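Local coordinates for protein ferredoxin (Trichomonas vaginalis, PDB 1L5P) that carries electrons through a single [2Fe-2S] cluster, linking pyruvate:ferredoxin oxidoreductase to hydrogenase in the hydrogenosome, at residues 1-6 / 87-92; 20-25 / 75-80; 48-53 / 71-76. One frame throughout, in Å; residues are numbered along the deposited sequence.

In the fold
All three contacts belong to one 2Fe-2S ferredoxin-type domain, and all reach its mixed sheet. Contact 1 pairs strands 2-7 and 90-92, closing a loop in which contacts 2 and 3 are nested. Strand 90-92 also adjoins strand 48-53, whose other neighbour, 74-76, completes contact 3; Val90 O lies 3.0 Å from Val52 N. Contact 2 continues from 74-76 into the cluster-binding turn and shares Arg75 and Leu76 with contact 3. Its Leu22 meets both others, with CD1 3.5 Å from Ile3 CD1 and CD2 3.7 Å from Cys49 SG. The cluster sits at contact 2, about 4 Å from the shared Leu76 side chain and about 13 Å from that of Phe91, between nearest atoms.

Contact 1. Residues 1-6 / 87-92; sequences GTITAV and DGAVFE
The Phe91 ring meets Ile3 on the buried side of two parallel strands. Ile3 CG1 stands between its backbone N and carbonyl carbon (chi1 63°), and the branch ends with CD1 3.8 Å from Phe91 CD1, the two side chains crossing at about a right angle. Ala89 is the small neighbour on which Ile3 CG2 rests loosely. On the other face, Thr4 and Val90 lie side by side, Thr4 CB 3.8 Å from Val90 CG2, and the next knob along, Val6 CG2, leans back to Val90 CG1 at 4.0 Å. Thus Val90 is the bump that fills the dip between Thr4 and Val6. Beneath these side chains the backbone is bonded in parallel register: Thr4 N donates to Ala89 O, Phe91 N to Thr4 O, and Val6 N to Phe91 O. At the start of the pairing Gly88 N reaches Thr2 O at 2.7 Å, while Thr2 N donates a hydrogen bond to Asp87 OD2, met from well above the carboxylate plane, at 3.1 Å. Helix 22-27 packs over Ile3 and Phe91, with Leu22 touching both. Parallel pairing of the first and last strands, beneath a helix, is characteristic of the beta-grasp fold of [2Fe-2S] ferredoxins.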
loop_
_atom_site.group_PDB
_atom_site.type_symbol
_atom_site.label_atom_id
_atom_site.label_comp_id
_atom_site.label_asym_id
_atom_site.label_seq_id
_atom_site.Cartn_x
_atom_site.Cartn_y
_atom_site.Cartn_z
ATOM N N GLY A 1 -12.392 -8.040 -1.763
ATOM C CA GLY A 1 -11.639 -8.872 -0.773
ATOM C C GLY A 1 -11.216 -8.045 0.418
ATOM O O GLY A 1 -11.794 -6.988 0.662
ATOM N N THR A 2 -10.237 -8.527 1.175
ATOM C CA THR A 2 -9.743 -7.775 2.319
ATOM C C THR A 2 -8.255 -7.976 2.547
ATOM O O THR A 2 -7.682 -9.018 2.218
ATOM C CB THR A 2 -10.470 -8.123 3.643
ATOM O OG1 THR A 2 -9.913 -9.321 4.182
ATOM C CG2 THR A 2 -11.968 -8.298 3.425
ATOM N N ILE A 3 -7.637 -6.952 3.119
ATOM C CA ILE A 3 -6.220 -6.980 3.418
ATOM C C ILE A 3 -6.063 -6.552 4.867
ATOM O O ILE A 3 -6.960 -5.942 5.459
ATOM C CB ILE A 3 -5.410 -6.022 2.479
ATOM C CG1 ILE A 3 -5.828 -4.567 2.693
ATOM C CG2 ILE A 3 -5.668 -6.386 1.017
ATOM C CD1 ILE A 3 -4.766 -3.728 3.332
ATOM N N THR A 4 -4.914 -6.884 5.432
ATOM C CA THR A 4 -4.612 -6.568 6.811
ATOM C C THR A 4 -3.578 -5.451 6.871
ATOM O O THR A 4 -2.504 -5.580 6.286
ATOM C CB THR A 4 -4.053 -7.829 7.507
ATOM O OG1 THR A 4 -5.069 -8.838 7.540
ATOM C CG2 THR A 4 -3.586 -7.518 8.913
ATOM N N ALA A 5 -3.909 -4.358 7.556
ATOM C CA ALA A 5 -2.988 -3.238 7.724
ATOM C C ALA A 5 -2.494 -3.346 9.157
ATOM O O ALA A 5 -3.278 -3.647 10.049
ATOM C CB ALA A 5 -3.715 -1.909 7.511
ATOM N N VAL A 6 -1.206 -3.112 9.380
ATOM C CA VAL A 6 -0.635 -3.209 10.715
ATOM C C VAL A 6 0.055 -1.921 11.109
ATOM O O VAL A 6 1.140 -1.627 10.627
ATOM C CB VAL A 6 0.400 -4.326 10.793
ATOM C CG1 VAL A 6 0.959 -4.420 12.195
ATOM C CG2 VAL A 6 -0.227 -5.636 10.362
ATOM N N ASP A 87 -6.316 -10.635 -1.972
ATOM C CA ASP A 87 -7.100 -10.963 -0.785
ATOM C C ASP A 87 -6.276 -11.725 0.257
ATOM O O ASP A 87 -5.805 -12.835 0.011
ATOM C CB ASP A 87 -8.336 -11.784 -1.177
ATOM C CG ASP A 87 -9.323 -11.939 -0.033
ATOM O OD1 ASP A 87 -10.337 -12.643 -0.221
ATOM O OD2 ASP A 87 -9.088 -11.363 1.052
ATOM N N GLY A 88 -6.108 -11.125 1.427
ATOM C CA GLY A 88 -5.342 -11.782 2.467
ATOM C C GLY A 88 -3.954 -11.203 2.624
ATOM O O GLY A 88 -3.219 -11.587 3.532
ATOM N N ALA A 89 -3.586 -10.277 1.745
ATOM C CA ALA A 89 -2.267 -9.657 1.820
ATOM C C ALA A 89 -2.163 -8.831 3.092
ATOM O O ALA A 89 -3.156 -8.256 3.550
ATOM C CB ALA A 89 -2.037 -8.776 0.614
ATOM N N VAL A 90 -0.966 -8.775 3.658
ATOM C CA VAL A 90 -0.742 -8.017 4.870
ATOM C C VAL A 90 0.294 -6.923 4.660
ATOM O O VAL A 90 1.359 -7.178 4.106
ATOM C CB VAL A 90 -0.260 -8.934 5.979
ATOM C CG1 VAL A 90 -0.049 -8.136 7.263
ATOM C CG2 VAL A 90 -1.278 -10.048 6.180
ATOM N N PHE A 91 -0.018 -5.706 5.100
ATOM C CA PHE A 91 0.907 -4.587 4.958
ATOM C C PHE A 91 1.145 -3.925 6.306
ATOM O O PHE A 91 0.238 -3.810 7.114
ATOM C CB PHE A 91 0.360 -3.555 3.962
ATOM C CG PHE A 91 0.039 -4.124 2.612
ATOM C CD1 PHE A 91 -1.227 -4.629 2.343
ATOM C CD2 PHE A 91 0.998 -4.141 1.601
ATOM C CE1 PHE A 91 -1.539 -5.144 1.070
ATOM C CE2 PHE A 91 0.700 -4.652 0.335
ATOM C CZ PHE A 91 -0.570 -5.153 0.065
ATOM N N GLU A 92 2.375 -3.489 6.536
ATOM C CA GLU A 92 2.753 -2.840 7.775
ATOM C C GLU A 92 3.013 -1.351 7.503
ATOM O O GLU A 92 3.749 -0.994 6.579
ATOM C CB GLU A 92 3.985 -3.554 8.315
ATOM C CG GLU A 92 4.721 -2.862 9.413
ATOM C CD GLU A 92 5.958 -3.644 9.809
ATOM O OE1 GLU A 92 7.029 -3.030 10.035
ATOM O OE2 GLU A 92 5.856 -4.886 9.885
#

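Contact 2. Residues 20-25 / 75-80; sequences QTLFTV and RLACAI. With FES (Fe2/s2 (inorganic) cluster), chain D.
Phe23 and Cys78 are pressed together beside the iron-sulfur cluster, Phe23 CB lying 3.4 Å from Cys78 CA. With its CG anti to the backbone N (chi1 178°), Phe23 carries its ring past the cysteine and sets one face over the cluster, where CE1 is 3.6 Å from sulfide S2. Cys78 SG binds the iron FE2 at 2.2 Å; Cys47 is the other protein ligand of that iron. The packing stays tight at Ala77, whose carbonyl O touches Leu22 CB at 3.3 Å and whose CB meets Leu22 CD2 and Phe23 CB. Two backbone bonds fasten the helix start to the turn: Leu22 N to Ile80 O at 3.0 Å, nearly straight onto the carbonyl, and a weak one from Phe23 N to Ala77 O.

The partly exposed side is looser toward its ends. Thr21, at the N-cap position, is held close at its root, CA 3.1 Å from Ile80 O, but its methyl CG2 stands off at 3.9 Å from Cys78 O, and its OG1 turns instead to Thr24 OG1, 2.9 Å away in a hydrogen bond. Gln20 points away, its OE1 taken by the backbone N of Glu17. The contact thus joins the first turn of helix 22-27 to the 3-10 turn that follows strand 74-76, with Leu22 reaching Cys49 of strand 48-53 and Ile80 touching Phe91 of strand 90-92.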
loop_
_atom_site.group_PDB
_atom_site.type_symbol
_atom_site.label_atom_id
_atom_site.label_comp_id
_atom_site.label_asym_id
_atom_site.label_seq_id
_atom_site.Cartn_x
_atom_site.Cartn_y
_atom_site.Cartn_z
ATOM N N GLN A 20 -9.187 -0.857 -6.590
ATOM C CA GLN A 20 -8.948 0.204 -5.626
ATOM C C GLN A 20 -7.469 0.108 -5.280
ATOM O O GLN A 20 -6.918 -0.986 -5.242
ATOM C CB GLN A 20 -9.775 -0.035 -4.358
ATOM C CG GLN A 20 -11.052 0.774 -4.259
ATOM C CD GLN A 20 -11.512 0.960 -2.825
ATOM O OE1 GLN A 20 -11.577 0.001 -2.052
ATOM N NE2 GLN A 20 -11.838 2.198 -2.463
ATOM N N THR A 21 -6.814 1.236 -5.037
ATOM C CA THR A 21 -5.408 1.171 -4.677
ATOM C C THR A 21 -5.309 1.060 -3.171
ATOM O O THR A 21 -6.208 1.486 -2.451
ATOM C CB THR A 21 -4.629 2.417 -5.103
ATOM O OG1 THR A 21 -5.054 3.535 -4.318
ATOM C CG2 THR A 21 -4.849 2.704 -6.573
ATOM N N LEU A 22 -4.211 0.485 -2.706
ATOM C CA LEU A 22 -3.980 0.328 -1.291
ATOM C C LEU A 22 -4.018 1.701 -0.634
ATOM O O LEU A 22 -4.457 1.845 0.515
ATOM C CB LEU A 22 -2.618 -0.311 -1.062
ATOM C CG LEU A 22 -2.328 -0.641 0.394
ATOM C CD1 LEU A 22 -3.304 -1.705 0.876
ATOM C CD2 LEU A 22 -0.900 -1.106 0.522
ATOM N N PHE A 23 -3.547 2.700 -1.377
ATOM C CA PHE A 23 -3.499 4.089 -0.916
ATOM C C PHE A 23 -4.904 4.568 -0.598
ATOM O O PHE A 23 -5.158 5.127 0.465
ATOM C CB PHE A 23 -2.888 4.989 -2.006
ATOM C CG PHE A 23 -2.850 6.452 -1.646
ATOM C CD1 PHE A 23 -1.856 6.954 -0.808
ATOM C CD2 PHE A 23 -3.800 7.329 -2.159
ATOM C CE1 PHE A 23 -1.811 8.324 -0.489
ATOM C CE2 PHE A 23 -3.765 8.693 -1.847
ATOM C CZ PHE A 23 -2.767 9.191 -1.010
ATOM N N THR A 24 -5.813 4.351 -1.539
ATOM C CA THR A 24 -7.192 4.750 -1.359
ATOM C C THR A 24 -7.752 4.076 -0.123
ATOM O O THR A 24 -8.303 4.727 0.753
ATOM C CB THR A 24 -8.028 4.336 -2.555
ATOM O OG1 THR A 24 -7.493 4.952 -3.729
ATOM C CG2 THR A 24 -9.478 4.766 -2.368
ATOM N N VAL A 25 -7.600 2.759 -0.072
ATOM C CA VAL A 25 -8.074 1.957 1.038
ATOM C C VAL A 25 -7.472 2.418 2.364
ATOM O O VAL A 25 -8.190 2.626 3.341
ATOM C CB VAL A 25 -7.719 0.479 0.791
ATOM C CG1 VAL A 25 -7.904 -0.338 2.064
ATOM C CG2 VAL A 25 -8.575 -0.061 -0.346
ATOM N N ARG A 75 6.968 -0.534 -0.383
ATOM C CA ARG A 75 6.198 -0.396 -1.604
ATOM C C ARG A 75 5.406 0.913 -1.506
ATOM O O ARG A 75 5.220 1.452 -0.415
ATOM C CB ARG A 75 5.230 -1.570 -1.764
ATOM C CG ARG A 75 5.886 -2.927 -1.941
ATOM C CD ARG A 75 6.500 -3.086 -3.332
ATOM N NE ARG A 75 5.578 -2.690 -4.385
ATOM C CZ ARG A 75 4.816 -3.536 -5.066
ATOM N NH1 ARG A 75 4.870 -4.833 -4.803
ATOM N NH2 ARG A 75 3.993 -3.085 -6.009
ATOM N N LEU A 76 4.959 1.427 -2.650
ATOM C CA LEU A 76 4.156 2.642 -2.686
ATOM C C LEU A 76 2.714 2.160 -2.666
ATOM O O LEU A 76 2.282 1.460 -3.575
ATOM C CB LEU A 76 4.394 3.418 -3.983
ATOM C CG LEU A 76 5.711 4.169 -4.195
ATOM C CD1 LEU A 76 5.579 5.000 -5.462
ATOM C CD2 LEU A 76 6.035 5.054 -2.999
ATOM N N ALA A 77 1.968 2.530 -1.636
ATOM C CA ALA A 77 0.583 2.105 -1.526
ATOM C C ALA A 77 -0.237 2.452 -2.760
ATOM O O ALA A 77 -1.078 1.664 -3.178
ATOM C CB ALA A 77 -0.044 2.720 -0.287
ATOM N N CYS A 78 -0.004 3.617 -3.359
ATOM C CA CYS A 78 -0.786 3.991 -4.535
ATOM C C CYS A 78 -0.359 3.270 -5.824
ATOM O O CYS A 78 -1.051 3.344 -6.848
ATOM C CB CYS A 78 -0.762 5.507 -4.747
ATOM S SG CYS A 78 0.855 6.193 -5.106
ATOM N N ALA A 79 0.766 2.561 -5.771
ATOM C CA ALA A 79 1.262 1.819 -6.924
ATOM C C ALA A 79 0.632 0.426 -6.958
ATOM O O ALA A 79 0.746 -0.298 -7.947
ATOM C CB ALA A 79 2.767 1.699 -6.844
ATOM N N ILE A 80 -0.034 0.057 -5.867
ATOM C CA ILE A 80 -0.667 -1.249 -5.752
ATOM C C ILE A 80 -2.166 -1.180 -5.987
ATOM O O ILE A 80 -2.903 -0.603 -5.191
ATOM C CB ILE A 80 -0.398 -1.841 -4.367
ATOM C CG1 ILE A 80 1.103 -2.054 -4.193
ATOM C CG2 ILE A 80 -1.140 -3.150 -4.202
ATOM C CD1 ILE A 80 1.529 -2.276 -2.785
HETATM FE FE1 FES D . 2.400 10.167 -4.005
HETATM FE FE2 FES D . 1.840 7.527 -3.638
HETATM S S1 FES D . 3.671 8.401 -4.576
HETATM S S2 FES D . 0.550 9.289 -3.054
#

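Contact 3. Residues 48-53 / 71-76; sequences ICKHVS and PANARL
Strands 48-53 and 74-76 cross steeply for an antiparallel pair, their axes 124° apart in direction and 4.6 Å at closest, and are joined at the hydrogen-bonded pair of Cys49 and Arg75, whose backbone N and O atoms bond reciprocally at 3.0 Å. A third bond, His51 N to Asn73 O, extends the pairing into the type I turn from Pro71 to Ala74. On one face Ile48 CD1 comes within 3.6 Å of Leu76 CD2, with helix 61-67 against both residues. Farther along, Lys50 CG passes 3.7 Å from Asn73 OD1; beyond it the chain bends at chi2 and chi3 and carries NZ to a salt bridge with Glu92. This pairing adds edge strand 74-76 to the mixed sheet of the ferredoxin fold, and on the opposite edge of strand 48-53, toward strand 90-92, a classic beta bulge sets Val52 and Ser53 against Val90. On the other face His51 CB rests loosely against Arg75 CG. One water lies in the plane of both polar groups, 2.7 Å from His51 ND1, and accepts from Arg75 NH1 at 2.9 Å. The guanidinium is anchored by Glu63 through NE and Ala57 O through NH1, and the His51 ring meets that of Phe91.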
loop_
_atom_site.group_PDB
_atom_site.type_symbol
_atom_site.label_atom_id
_atom_site.label_comp_id
_atom_site.label_asym_id
_atom_site.label_seq_id
_atom_site.Cartn_x
_atom_site.Cartn_y
_atom_site.Cartn_z
ATOM N N ILE A 48 4.520 5.328 1.506
ATOM C CA ILE A 48 5.291 4.132 1.802
ATOM C C ILE A 48 4.666 3.204 2.836
ATOM O O ILE A 48 4.180 3.644 3.870
ATOM C CB ILE A 48 6.687 4.504 2.300
ATOM C CG1 ILE A 48 7.509 5.063 1.140
ATOM C CG2 ILE A 48 7.361 3.280 2.906
ATOM C CD1 ILE A 48 7.706 4.066 0.018
ATOM N N CYS A 49 4.696 1.910 2.546
ATOM C CA CYS A 49 4.184 0.898 3.453
ATOM C C CYS A 49 5.052 -0.327 3.243
ATOM O O CYS A 49 5.922 -0.322 2.373
ATOM C CB CYS A 49 2.742 0.578 3.132
ATOM S SG CYS A 49 2.521 -0.156 1.546
ATOM N N LYS A 50 4.845 -1.376 4.031
ATOM C CA LYS A 50 5.665 -2.573 3.868
ATOM C C LYS A 50 4.819 -3.799 3.590
ATOM O O LYS A 50 3.907 -4.110 4.346
ATOM C CB LYS A 50 6.522 -2.814 5.111
ATOM C CG LYS A 50 7.900 -2.197 5.039
ATOM C CD LYS A 50 8.044 -1.046 6.012
ATOM C CE LYS A 50 8.123 -1.555 7.444
ATOM N NZ LYS A 50 7.720 -0.530 8.450
ATOM N N HIS A 51 5.115 -4.484 2.490
ATOM C CA HIS A 51 4.395 -5.694 2.132
ATOM C C HIS A 51 5.040 -6.848 2.900
ATOM O O HIS A 51 6.184 -7.222 2.628
ATOM C CB HIS A 51 4.490 -5.941 0.625
ATOM C CG HIS A 51 3.936 -7.265 0.189
ATOM N ND1 HIS A 51 4.366 -7.911 -0.950
ATOM C CD2 HIS A 51 2.980 -8.055 0.732
ATOM C CE1 HIS A 51 3.697 -9.040 -1.091
ATOM N NE2 HIS A 51 2.849 -9.152 -0.082
ATOM N N VAL A 52 4.312 -7.404 3.869
ATOM C CA VAL A 52 4.836 -8.502 4.678
ATOM C C VAL A 52 4.256 -9.883 4.396
ATOM O O VAL A 52 4.869 -10.884 4.758
ATOM C CB VAL A 52 4.681 -8.238 6.186
ATOM C CG1 VAL A 52 5.543 -7.045 6.583
ATOM C CG2 VAL A 52 3.213 -8.023 6.540
ATOM N N SER A 53 3.090 -9.952 3.765
ATOM C CA SER A 53 2.507 -11.248 3.453
ATOM C C SER A 53 1.547 -11.147 2.300
ATOM O O SER A 53 1.029 -10.071 2.004
ATOM C CB SER A 53 1.756 -11.825 4.653
ATOM O OG SER A 53 2.433 -11.582 5.871
ATOM N N PRO A 71 13.441 0.354 2.834
ATOM C CA PRO A 71 13.665 -1.049 3.196
ATOM C C PRO A 71 13.258 -2.002 2.073
ATOM O O PRO A 71 12.363 -1.705 1.270
ATOM C CB PRO A 71 12.831 -1.242 4.472
ATOM C CG PRO A 71 12.629 0.141 5.005
ATOM C CD PRO A 71 12.528 1.014 3.786
ATOM N N ALA A 72 13.929 -3.148 2.040
ATOM C CA ALA A 72 13.712 -4.173 1.030
ATOM C C ALA A 72 12.262 -4.494 0.699
ATOM O O ALA A 72 11.936 -4.823 -0.441
ATOM C CB ALA A 72 14.420 -5.434 1.455
ATOM N N ASN A 73 11.388 -4.399 1.693
ATOM C CA ASN A 73 9.982 -4.733 1.493
ATOM C C ASN A 73 9.056 -3.533 1.377
ATOM O O ASN A 73 7.839 -3.664 1.495
ATOM C CB ASN A 73 9.505 -5.647 2.624
ATOM C CG ASN A 73 9.975 -5.183 4.001
ATOM O OD1 ASN A 73 10.845 -4.307 4.134
ATOM N ND2 ASN A 73 9.397 -5.780 5.041
ATOM N N ALA A 74 9.636 -2.368 1.130
ATOM C CA ALA A 74 8.860 -1.147 0.989
ATOM C C ALA A 74 8.159 -1.115 -0.355
ATOM O O ALA A 74 8.683 -1.605 -1.343
ATOM C CB ALA A 74 9.774 0.064 1.118
ATOM N N ARG A 75 6.968 -0.534 -0.383
ATOM C CA ARG A 75 6.198 -0.396 -1.604
ATOM C C ARG A 75 5.406 0.913 -1.506
ATOM O O ARG A 75 5.220 1.452 -0.415
ATOM C CB ARG A 75 5.230 -1.570 -1.764
ATOM C CG ARG A 75 5.886 -2.927 -1.941
ATOM C CD ARG A 75 6.500 -3.086 -3.332
ATOM N NE ARG A 75 5.578 -2.690 -4.385
ATOM C CZ ARG A 75 4.816 -3.536 -5.066
ATOM N NH1 ARG A 75 4.870 -4.833 -4.803
ATOM N NH2 ARG A 75 3.993 -3.085 -6.009
ATOM N N LEU A 76 4.959 1.427 -2.650
ATOM C CA LEU A 76 4.156 2.642 -2.686
ATOM C C LEU A 76 2.714 2.160 -2.666
ATOM O O LEU A 76 2.282 1.460 -3.575
ATOM C CB LEU A 76 4.394 3.418 -3.983
ATOM C CG LEU A 76 5.711 4.169 -4.195
ATOM C CD1 LEU A 76 5.579 5.000 -5.462
ATOM C CD2 LEU A 76 6.035 5.054 -2.999
HETATM O O HOH W 1 5.877 -6.704 -2.896
#